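KLLA0B12012p (Kluyveromyces lactis, PDB 6Y3P) is Pby1, a direct partner of the mRNA decapping enzyme Dcp2, whose C-terminal ATP-grasp domain probably binds ATP and metal. Local coordinates at residues T17-G22 and F352-D357; F230-M235 and D364-D369. All coordinates share one frame; numbering follows the deposited sequence.

Contact 1 holds the loop that leads into helix 357-375, contact 2 the body of that helix, and together they illustrate how local chemistry changes with place in a fold. Contact 1 lies farther out, its centre about 20 Å from the centre of the chain against about 15 Å for contact 2, and mixes buried aliphatic and aromatic groups with exposed loop residues. It joins the N-terminal region to the loop, without a hydrogen bond across it. Contact 2 sets the helix itself on the antiparallel sheet and adds a salt bridge to packing on an aromatic ring. The two meet where Ile20 and Phe352 of contact 1 pack on Phe367 and Leu366 of contact 2.

Contact 1: T17-G22 and F352-D357; sequences TEYIYG and FKQTGD
The carbonyl oxygen of Phe352 lies 3.4 Å from CD2 of Tyr19 and also accepts a weak hydrogen bond from the side-chain amide of Gln354, two residues on (NE2 to O, 3.2 Å). That bond is far from straight, with an N-H...O angle of 126°. The Tyr19 ring lies against the loop backbone: Gln354 N stands 3.7 Å above the ring centre, and Lys353 CA makes a CH-pi contact over the same face. On one flank of the ring, CE1 approaches Gln354 O to 3.3 Å. The phenol reaches this backbone because CG is anti to the backbone N of Tyr19 (chi1 -171°). Tyr19 and Ile20 are the central residues of a type I turn from Glu18 to Tyr21, and both face the loop; Ile20 CG2 meets Phe352 CB at 3.5 Å. An alanine at Tyr19 would remove the ring and is likely to leave the Lys353-Gln354 peptide without its aromatic cover, opening a gap beside the loop. The loop belongs to the tubulin-tyrosine ligase family part of this ATP-grasp chain, and its join to the N-terminal region before helix 21-31 probably rests on fit, CH-pi contact and van der Waals packing rather than on directed bonds.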
loop_
_atom_site.group_PDB
_atom_site.type_symbol
_atom_site.label_atom_id
_atom_site.label_comp_id
_atom_site.label_asym_id
_atom_site.label_seq_id
_atom_site.Cartn_x
_atom_site.Cartn_y
_atom_site.Cartn_z
ATOM N N THR A 17 1.669 -18.589 -16.583
ATOM C CA THR A 17 2.982 -17.957 -16.587
ATOM C C THR A 17 3.195 -17.103 -15.346
ATOM O O THR A 17 4.348 -16.796 -15.031
ATOM C CB THR A 17 3.226 -17.123 -17.852
ATOM O OG1 THR A 17 2.046 -16.409 -18.226
ATOM C CG2 THR A 17 3.755 -17.955 -18.998
ATOM N N GLU A 18 2.100 -16.689 -14.657
ATOM C CA GLU A 18 2.195 -15.858 -13.451
ATOM C C GLU A 18 2.810 -16.594 -12.260
ATOM O O GLU A 18 2.512 -17.770 -12.005
ATOM C CB GLU A 18 0.850 -15.216 -13.074
ATOM C CG GLU A 18 0.636 -13.835 -13.675
ATOM C CD GLU A 18 -0.719 -13.193 -13.417
ATOM O OE1 GLU A 18 -1.218 -13.248 -12.264
ATOM O OE2 GLU A 18 -1.258 -12.580 -14.367
ATOM N N TYR A 19 3.680 -15.873 -11.541
ATOM C CA TYR A 19 4.432 -16.306 -10.360
ATOM C C TYR A 19 3.582 -17.026 -9.290
ATOM O O TYR A 19 4.023 -18.038 -8.733
ATOM C CB TYR A 19 5.160 -15.076 -9.750
ATOM C CG TYR A 19 6.152 -15.410 -8.657
ATOM C CD1 TYR A 19 7.404 -15.937 -8.961
ATOM C CD2 TYR A 19 5.843 -15.186 -7.315
ATOM C CE1 TYR A 19 8.311 -16.266 -7.958
ATOM C CE2 TYR A 19 6.745 -15.508 -6.302
ATOM C CZ TYR A 19 7.983 -16.038 -6.630
ATOM O OH TYR A 19 8.881 -16.351 -5.641
ATOM N N ILE A 20 2.360 -16.514 -9.030
ATOM C CA ILE A 20 1.450 -17.018 -7.983
ATOM C C ILE A 20 0.582 -18.239 -8.377
ATOM O O ILE A 20 -0.100 -18.776 -7.498
ATOM C CB ILE A 20 0.576 -15.849 -7.453
ATOM C CG1 ILE A 20 -0.335 -15.243 -8.574
ATOM C CG2 ILE A 20 1.486 -14.773 -6.839
ATOM C CD1 ILE A 20 -1.458 -14.325 -8.088
ATOM N N TYR A 21 0.609 -18.686 -9.663
ATOM C CA TYR A 21 -0.211 -19.807 -10.157
ATOM C C TYR A 21 0.072 -21.146 -9.429
ATOM O O TYR A 21 -0.860 -21.733 -8.874
ATOM C CB TYR A 21 -0.114 -19.953 -11.687
ATOM C CG TYR A 21 -0.973 -21.071 -12.244
ATOM C CD1 TYR A 21 -2.292 -20.843 -12.627
ATOM C CD2 TYR A 21 -0.462 -22.357 -12.399
ATOM C CE1 TYR A 21 -3.090 -21.876 -13.120
ATOM C CE2 TYR A 21 -1.244 -23.392 -12.899
ATOM C CZ TYR A 21 -2.552 -23.146 -13.274
ATOM O OH TYR A 21 -3.299 -24.186 -13.780
ATOM N N GLY A 22 1.328 -21.610 -9.467
ATOM C CA GLY A 22 1.784 -22.820 -8.787
ATOM C C GLY A 22 1.420 -22.795 -7.313
ATOM O O GLY A 22 0.681 -23.687 -6.864
ATOM N N PHE A 352 3.599 -9.789 -7.231
ATOM C CA PHE A 352 4.126 -10.736 -6.261
ATOM C C PHE A 352 5.416 -11.385 -6.790
ATOM O O PHE A 352 6.102 -12.043 -6.012
ATOM C CB PHE A 352 3.079 -11.820 -5.929
ATOM C CG PHE A 352 1.811 -11.324 -5.269
ATOM C CD1 PHE A 352 1.767 -11.080 -3.898
ATOM C CD2 PHE A 352 0.647 -11.136 -6.012
ATOM C CE1 PHE A 352 0.591 -10.622 -3.292
ATOM C CE2 PHE A 352 -0.519 -10.662 -5.407
ATOM C CZ PHE A 352 -0.544 -10.417 -4.053
ATOM N N LYS A 353 5.747 -11.203 -8.100
ATOM C CA LYS A 353 6.935 -11.817 -8.718
ATOM C C LYS A 353 8.277 -11.467 -8.021
ATOM O O LYS A 353 8.606 -10.290 -7.854
ATOM C CB LYS A 353 7.026 -11.534 -10.229
ATOM C CG LYS A 353 7.921 -12.556 -10.924
ATOM C CD LYS A 353 8.335 -12.187 -12.332
ATOM C CE LYS A 353 9.763 -12.608 -12.653
ATOM N NZ LYS A 353 10.144 -13.960 -12.134
ATOM N N GLN A 354 9.021 -12.528 -7.617
ATOM C CA GLN A 354 10.330 -12.482 -6.937
ATOM C C GLN A 354 11.302 -13.521 -7.534
ATOM O O GLN A 354 10.931 -14.323 -8.397
ATOM C CB GLN A 354 10.210 -12.750 -5.398
ATOM C CG GLN A 354 9.082 -12.059 -4.610
ATOM C CD GLN A 354 9.088 -10.542 -4.625
ATOM O OE1 GLN A 354 10.128 -9.885 -4.773
ATOM N NE2 GLN A 354 7.903 -9.954 -4.445
ATOM N N THR A 355 12.547 -13.505 -7.057
ATOM C CA THR A 355 13.571 -14.452 -7.477
ATOM C C THR A 355 14.203 -15.038 -6.220
ATOM O O THR A 355 14.297 -14.350 -5.190
ATOM C CB THR A 355 14.523 -13.817 -8.530
ATOM O OG1 THR A 355 14.761 -14.758 -9.579
ATOM C CG2 THR A 355 15.847 -13.277 -7.942
ATOM N N GLY A 356 14.572 -16.312 -6.295
ATOM C CA GLY A 356 15.172 -17.002 -5.164
ATOM C C GLY A 356 14.209 -17.917 -4.445
ATOM O O GLY A 356 12.995 -17.805 -4.618
ATOM N N ASP A 357 14.758 -18.837 -3.644
ATOM C CA ASP A 357 14.027 -19.857 -2.893
ATOM C C ASP A 357 13.377 -19.309 -1.657
ATOM O O ASP A 357 12.247 -19.700 -1.346
ATOM C CB ASP A 357 14.974 -20.998 -2.490
ATOM C CG ASP A 357 15.320 -21.908 -3.633
ATOM O OD1 ASP A 357 14.555 -22.864 -3.877
ATOM O OD2 ASP A 357 16.343 -21.648 -4.307
#

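Contact 2: F230-M235 and D364-D369; sequences FVYDRM and DELFDD
Tyr232 and Arg234, two residues apart, both reach the segment 364-369 of helix 357-375, one by its ring and the other by its charge. Leu366 CB lies over one face of the Tyr232 ring, offset toward the rim and 3.7 Å from CE2, in a CH-pi contact; the backbone N of Arg234 stands over the opposite face. The phenol end reaches Glu365, with OH 3.3 Å from CB. Its hydroxyl donates a hydrogen bond to Leu362 O, one turn back along the helix, which fixes the far end of the ring. CG anti to the backbone N (chi1 -173°) carries the Tyr232 ring out to the helix. Beside it, Arg234 NH1 forms a salt bridge with Glu365 OE1 at 2.9 Å, with an N-H...O angle of 146°. The nitrogen comes from above the carboxylate plane, and the two flat groups are not coplanar. Farther out, Asn361 OD1 takes a second bond from NH1, while Glu281 forms a salt bridge with NE and so positions the guanidinium from the sheet side. Behind this layer, Tyr232 pairs through its backbone with Tyr220. The local strand and helix axes run nearly antiparallel, at 163°, and approach to 10.5 Å. The result is a helix-on-sheet interface in the ATP-grasp domain, where CH-pi packing of Leu366 on Tyr232 supplies surface and a buried hydroxyl finds a main-chain acceptor. Arg234, with two carboxylates and one amide as partners, probably ties strand and helix together by charge as well as by hydrogen bonds.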
loop_
_atom_site.group_PDB
_atom_site.type_symbol
_atom_site.label_atom_id
_atom_site.label_comp_id
_atom_site.label_asym_id
_atom_site.label_seq_id
_atom_site.Cartn_x
_atom_site.Cartn_y
_atom_site.Cartn_z
ATOM N N PHE A 230 -6.118 -8.999 7.852
ATOM C CA PHE A 230 -5.006 -9.857 8.179
ATOM C C PHE A 230 -3.725 -9.295 7.624
ATOM O O PHE A 230 -3.620 -9.025 6.424
ATOM C CB PHE A 230 -5.234 -11.257 7.610
ATOM C CG PHE A 230 -6.437 -11.976 8.160
ATOM C CD1 PHE A 230 -6.344 -12.731 9.322
ATOM C CD2 PHE A 230 -7.660 -11.919 7.504
ATOM C CE1 PHE A 230 -7.450 -13.407 9.821
ATOM C CE2 PHE A 230 -8.762 -12.604 8.000
ATOM C CZ PHE A 230 -8.651 -13.336 9.160
ATOM N N VAL A 231 -2.754 -9.096 8.504
ATOM C CA VAL A 231 -1.437 -8.621 8.108
ATOM C C VAL A 231 -0.508 -9.835 8.070
ATOM O O VAL A 231 -0.491 -10.650 8.989
ATOM C CB VAL A 231 -0.932 -7.497 9.040
ATOM C CG1 VAL A 231 0.525 -7.156 8.769
ATOM C CG2 VAL A 231 -1.802 -6.248 8.925
ATOM N N TYR A 232 0.212 -9.978 6.968
ATOM C CA TYR A 232 1.206 -11.021 6.761
ATOM C C TYR A 232 2.549 -10.504 7.339
ATOM O O TYR A 232 3.098 -9.510 6.849
ATOM C CB TYR A 232 1.313 -11.363 5.259
ATOM C CG TYR A 232 2.195 -12.558 4.993
ATOM C CD1 TYR A 232 2.070 -13.729 5.747
ATOM C CD2 TYR A 232 3.144 -12.534 3.983
ATOM C CE1 TYR A 232 2.895 -14.830 5.519
ATOM C CE2 TYR A 232 3.967 -13.634 3.737
ATOM C CZ TYR A 232 3.835 -14.780 4.508
ATOM O OH TYR A 232 4.627 -15.864 4.248
ATOM N N ASP A 233 3.028 -11.150 8.416
ATOM C CA ASP A 233 4.233 -10.749 9.156
ATOM C C ASP A 233 5.569 -11.038 8.470
ATOM O O ASP A 233 6.588 -10.603 8.985
ATOM C CB ASP A 233 4.243 -11.333 10.584
ATOM C CG ASP A 233 3.511 -10.448 11.581
ATOM O OD1 ASP A 233 3.067 -9.342 11.183
ATOM O OD2 ASP A 233 3.384 -10.859 12.756
ATOM N N ARG A 234 5.574 -11.746 7.340
ATOM C CA ARG A 234 6.803 -11.987 6.590
ATOM C C ARG A 234 6.808 -10.893 5.523
ATOM O O ARG A 234 6.161 -11.022 4.481
ATOM C CB ARG A 234 6.816 -13.397 5.997
ATOM C CG ARG A 234 6.758 -14.509 7.078
ATOM C CD ARG A 234 7.073 -15.894 6.506
ATOM N NE ARG A 234 8.420 -15.950 5.929
ATOM C CZ ARG A 234 8.857 -16.902 5.117
ATOM N NH1 ARG A 234 8.067 -17.919 4.788
ATOM N NH2 ARG A 234 10.095 -16.856 4.637
ATOM N N MET A 235 7.404 -9.750 5.867
ATOM C CA MET A 235 7.410 -8.576 5.011
ATOM C C MET A 235 8.692 -8.439 4.165
ATOM O O MET A 235 9.660 -9.175 4.357
ATOM C CB MET A 235 7.112 -7.307 5.817
ATOM C CG MET A 235 6.212 -7.528 7.009
ATOM S SD MET A 235 5.860 -5.946 7.802
ATOM C CE MET A 235 4.609 -6.459 9.007
ATOM N N ASP A 364 4.701 -18.704 -0.916
ATOM C CA ASP A 364 4.014 -19.996 -0.730
ATOM C C ASP A 364 3.224 -20.022 0.579
ATOM O O ASP A 364 2.106 -20.520 0.615
ATOM C CB ASP A 364 5.025 -21.146 -0.713
ATOM C CG ASP A 364 5.508 -21.629 -2.061
ATOM O OD1 ASP A 364 5.092 -21.045 -3.087
ATOM O OD2 ASP A 364 6.297 -22.605 -2.094
ATOM N N GLU A 365 3.807 -19.480 1.645
ATOM C CA GLU A 365 3.194 -19.435 2.964
ATOM C C GLU A 365 2.086 -18.388 2.985
ATOM O O GLU A 365 1.115 -18.550 3.723
ATOM C CB GLU A 365 4.265 -19.133 4.023
ATOM C CG GLU A 365 3.724 -19.158 5.442
ATOM C CD GLU A 365 4.662 -18.716 6.542
ATOM O OE1 GLU A 365 5.889 -18.926 6.407
ATOM O OE2 GLU A 365 4.155 -18.205 7.567
ATOM N N LEU A 366 2.222 -17.325 2.164
ATOM C CA LEU A 366 1.216 -16.280 2.081
ATOM C C LEU A 366 -0.086 -16.849 1.519
ATOM O O LEU A 366 -1.138 -16.670 2.144
ATOM C CB LEU A 366 1.709 -15.074 1.244
ATOM C CG LEU A 366 0.642 -14.095 0.666
ATOM C CD1 LEU A 366 -0.123 -13.353 1.754
ATOM C CD2 LEU A 366 1.262 -13.129 -0.303
ATOM N N PHE A 367 -0.010 -17.522 0.345
ATOM C CA PHE A 367 -1.180 -18.078 -0.347
ATOM C C PHE A 367 -1.735 -19.286 0.376
ATOM O O PHE A 367 -2.936 -19.480 0.335
ATOM C CB PHE A 367 -0.918 -18.321 -1.837
ATOM C CG PHE A 367 -0.782 -16.993 -2.540
ATOM C CD1 PHE A 367 -1.904 -16.225 -2.836
ATOM C CD2 PHE A 367 0.473 -16.457 -2.814
ATOM C CE1 PHE A 367 -1.774 -14.963 -3.424
ATOM C CE2 PHE A 367 0.604 -15.184 -3.387
ATOM C CZ PHE A 367 -0.519 -14.461 -3.717
ATOM N N ASP A 368 -0.908 -19.986 1.162
ATOM C CA ASP A 368 -1.340 -21.074 2.027
ATOM C C ASP A 368 -2.307 -20.529 3.104
ATOM O O ASP A 368 -3.382 -21.084 3.297
ATOM C CB ASP A 368 -0.123 -21.735 2.684
ATOM C CG ASP A 368 -0.457 -23.109 3.208
ATOM O OD1 ASP A 368 -0.599 -24.046 2.373
ATOM O OD2 ASP A 368 -0.703 -23.233 4.433
ATOM N N ASP A 369 -1.941 -19.395 3.745
ATOM C CA ASP A 369 -2.723 -18.730 4.779
ATOM C C ASP A 369 -3.996 -18.133 4.247
ATOM O O ASP A 369 -5.032 -18.262 4.895
ATOM C CB ASP A 369 -1.885 -17.658 5.475
ATOM C CG ASP A 369 -0.686 -18.194 6.252
ATOM O OD1 ASP A 369 -0.722 -19.380 6.664
ATOM O OD2 ASP A 369 0.287 -17.421 6.458
#